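Local coordinates for allophycocyanin beta-18 subunit apoprotein (Chroococcidiopsis thermalis PCC 7203, PDB 6HRK), which binds biliverdin IX alpha as an artificial fluorescent biliprotein emitting in the far-red, derived from an allophycocyanin subunit of a thermophilic cyanobacterium, at residues S64-A69 / S73-R78. The protein carries 18 engineered substitutions. Residues are numbered along the deposited sequence; the frame is centred on the assembly and turned at random.
Sequences SYAIVA and SVLDER
Ala66 and Val74 mark the closest backbone approach, their CA atoms 6.4 Å apart. Residues 64-69 lie toward the C-terminal end of helix 46-69. Residues 73-76 form the end of the connection that leads into helix 77-90, with Asp76 at its N-cap position. No hydrogen bond links the two segments. Val74 sits in the middle of the contact and uses both methyls. Its CG1 meets Ala69 CB at 3.6 Å. Its CG2 lies 3.9 Å from Ala66 CA, against the helix backbone. The same CG2 is 3.9 Å from CE2 of the Tyr65 ring, which it approaches obliquely. Tyr65 has CG anti to its backbone nitrogen (chi1 169°), and this swings the ring over to Val74. Leu75 adds a smaller touch, with CD1 4.1 Å from Ala66 CB. Ala66 is buried and also packs on Pro126, and Leu75 touches Ile130, which places both against helix 125-134. The side chain of Leu75 is about 8 Å from the bound biliverdin. Between these two segments the contact is apolar and mostly at the surface, so non-directional van der Waals packing joins helix 46-69 to the connection before helix 77-90 in this globin-like fold.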
loop_
_atom_site.group_PDB
_atom_site.type_symbol
_atom_site.label_atom_id
_atom_site.label_comp_id
_atom_site.label_asym_id
_atom_site.label_seq_id
_atom_site.Cartn_x
_atom_site.Cartn_y
_atom_site.Cartn_z
ATOM N N SER A 64 -6.940 -5.041 -0.843
ATOM C CA SER A 64 -8.161 -5.348 -1.604
ATOM C C SER A 64 -8.828 -6.628 -1.108
ATOM O O SER A 64 -10.033 -6.645 -0.841
ATOM C CB SER A 64 -7.853 -5.492 -3.093
ATOM O OG SER A 64 -7.288 -4.310 -3.621
ATOM N N TYR A 65 -8.028 -7.689 -0.998
ATOM C CA TYR A 65 -8.478 -8.975 -0.449
ATOM C C TYR A 65 -8.984 -8.836 0.989
ATOM O O TYR A 65 -10.018 -9.401 1.336
ATOM C CB TYR A 65 -7.346 -10.017 -0.517
ATOM C CG TYR A 65 -7.611 -11.294 0.252
ATOM C CD1 TYR A 65 -8.779 -12.029 0.045
ATOM C CD2 TYR A 65 -6.690 -11.773 1.186
ATOM C CE1 TYR A 65 -9.025 -13.198 0.754
ATOM C CE2 TYR A 65 -6.926 -12.942 1.896
ATOM C CZ TYR A 65 -8.092 -13.651 1.679
ATOM O OH TYR A 65 -8.320 -14.808 2.380
ATOM N N ALA A 66 -8.252 -8.085 1.811
ATOM C CA ALA A 66 -8.641 -7.840 3.200
ATOM C C ALA A 66 -10.019 -7.181 3.320
ATOM O O ALA A 66 -10.807 -7.556 4.190
ATOM C CB ALA A 66 -7.589 -6.996 3.902
ATOM N N ILE A 67 -10.302 -6.214 2.445
ATOM C CA ILE A 67 -11.612 -5.540 2.412
ATOM C C ILE A 67 -12.711 -6.489 1.918
ATOM O O ILE A 67 -13.808 -6.493 2.472
ATOM C CB ILE A 67 -11.582 -4.252 1.546
ATOM C CG1 ILE A 67 -10.652 -3.203 2.173
ATOM C CG2 ILE A 67 -12.980 -3.651 1.388
ATOM C CD1 ILE A 67 -10.097 -2.200 1.180
ATOM N N VAL A 68 -12.418 -7.279 0.885
ATOM C CA VAL A 68 -13.367 -8.277 0.363
ATOM C C VAL A 68 -13.618 -9.398 1.375
ATOM O O VAL A 68 -14.757 -9.835 1.543
ATOM C CB VAL A 68 -12.891 -8.868 -0.990
ATOM C CG1 VAL A 68 -13.722 -10.082 -1.410
ATOM C CG2 VAL A 68 -12.955 -7.803 -2.073
ATOM N N ALA A 69 -12.559 -9.849 2.044
ATOM C CA ALA A 69 -12.652 -10.952 3.006
ATOM C C ALA A 69 -13.419 -10.609 4.292
ATOM O O ALA A 69 -13.855 -11.517 4.999
ATOM C CB ALA A 69 -11.263 -11.467 3.350
ATOM N N SER A 73 -7.970 -9.127 9.680
ATOM C CA SER A 73 -7.724 -10.385 10.409
ATOM C C SER A 73 -7.159 -11.497 9.522
ATOM O O SER A 73 -6.313 -12.278 9.961
ATOM C CB SER A 73 -9.018 -10.879 11.063
ATOM O OG SER A 73 -9.699 -9.818 11.719
ATOM N N VAL A 74 -7.638 -11.558 8.279
ATOM C CA VAL A 74 -7.155 -12.530 7.286
ATOM C C VAL A 74 -5.645 -12.461 7.017
ATOM O O VAL A 74 -5.019 -13.491 6.751
ATOM C CB VAL A 74 -7.920 -12.420 5.939
ATOM C CG1 VAL A 74 -9.403 -12.717 6.140
ATOM C CG2 VAL A 74 -7.696 -11.066 5.258
ATOM N N LEU A 75 -5.070 -11.260 7.099
ATOM C CA LEU A 75 -3.632 -11.059 6.891
ATOM C C LEU A 75 -2.827 -11.610 8.069
ATOM O O LEU A 75 -3.166 -11.364 9.226
ATOM C CB LEU A 75 -3.314 -9.570 6.700
ATOM C CG LEU A 75 -3.983 -8.870 5.510
ATOM C CD1 LEU A 75 -3.941 -7.359 5.678
ATOM C CD2 LEU A 75 -3.340 -9.284 4.196
ATOM N N ASP A 76 -1.763 -12.350 7.764
ATOM C CA ASP A 76 -0.931 -12.991 8.780
ATOM C C ASP A 76 0.030 -11.961 9.381
ATOM O O ASP A 76 0.854 -11.386 8.665
ATOM C CB ASP A 76 -0.151 -14.160 8.160
ATOM C CG ASP A 76 0.486 -15.076 9.199
ATOM O OD1 ASP A 76 -0.072 -15.233 10.306
ATOM O OD2 ASP A 76 1.546 -15.660 8.894
ATOM N N GLU A 77 -0.088 -11.731 10.691
ATOM C CA GLU A 77 0.729 -10.731 11.391
ATOM C C GLU A 77 2.208 -11.130 11.477
ATOM O O GLU A 77 3.079 -10.259 11.488
ATOM C CB GLU A 77 0.165 -10.459 12.796
ATOM C CG GLU A 77 0.817 -9.288 13.525
ATOM C CD GLU A 77 0.033 -8.833 14.744
ATOM O OE1 GLU A 77 -0.976 -8.117 14.567
ATOM O OE2 GLU A 77 0.431 -9.177 15.878
ATOM N N ARG A 78 2.484 -12.433 11.548
ATOM C CA ARG A 78 3.863 -12.945 11.518
ATOM C C ARG A 78 4.534 -12.707 10.167
ATOM O O ARG A 78 5.724 -12.398 10.113
ATOM C CB ARG A 78 3.893 -14.441 11.845
#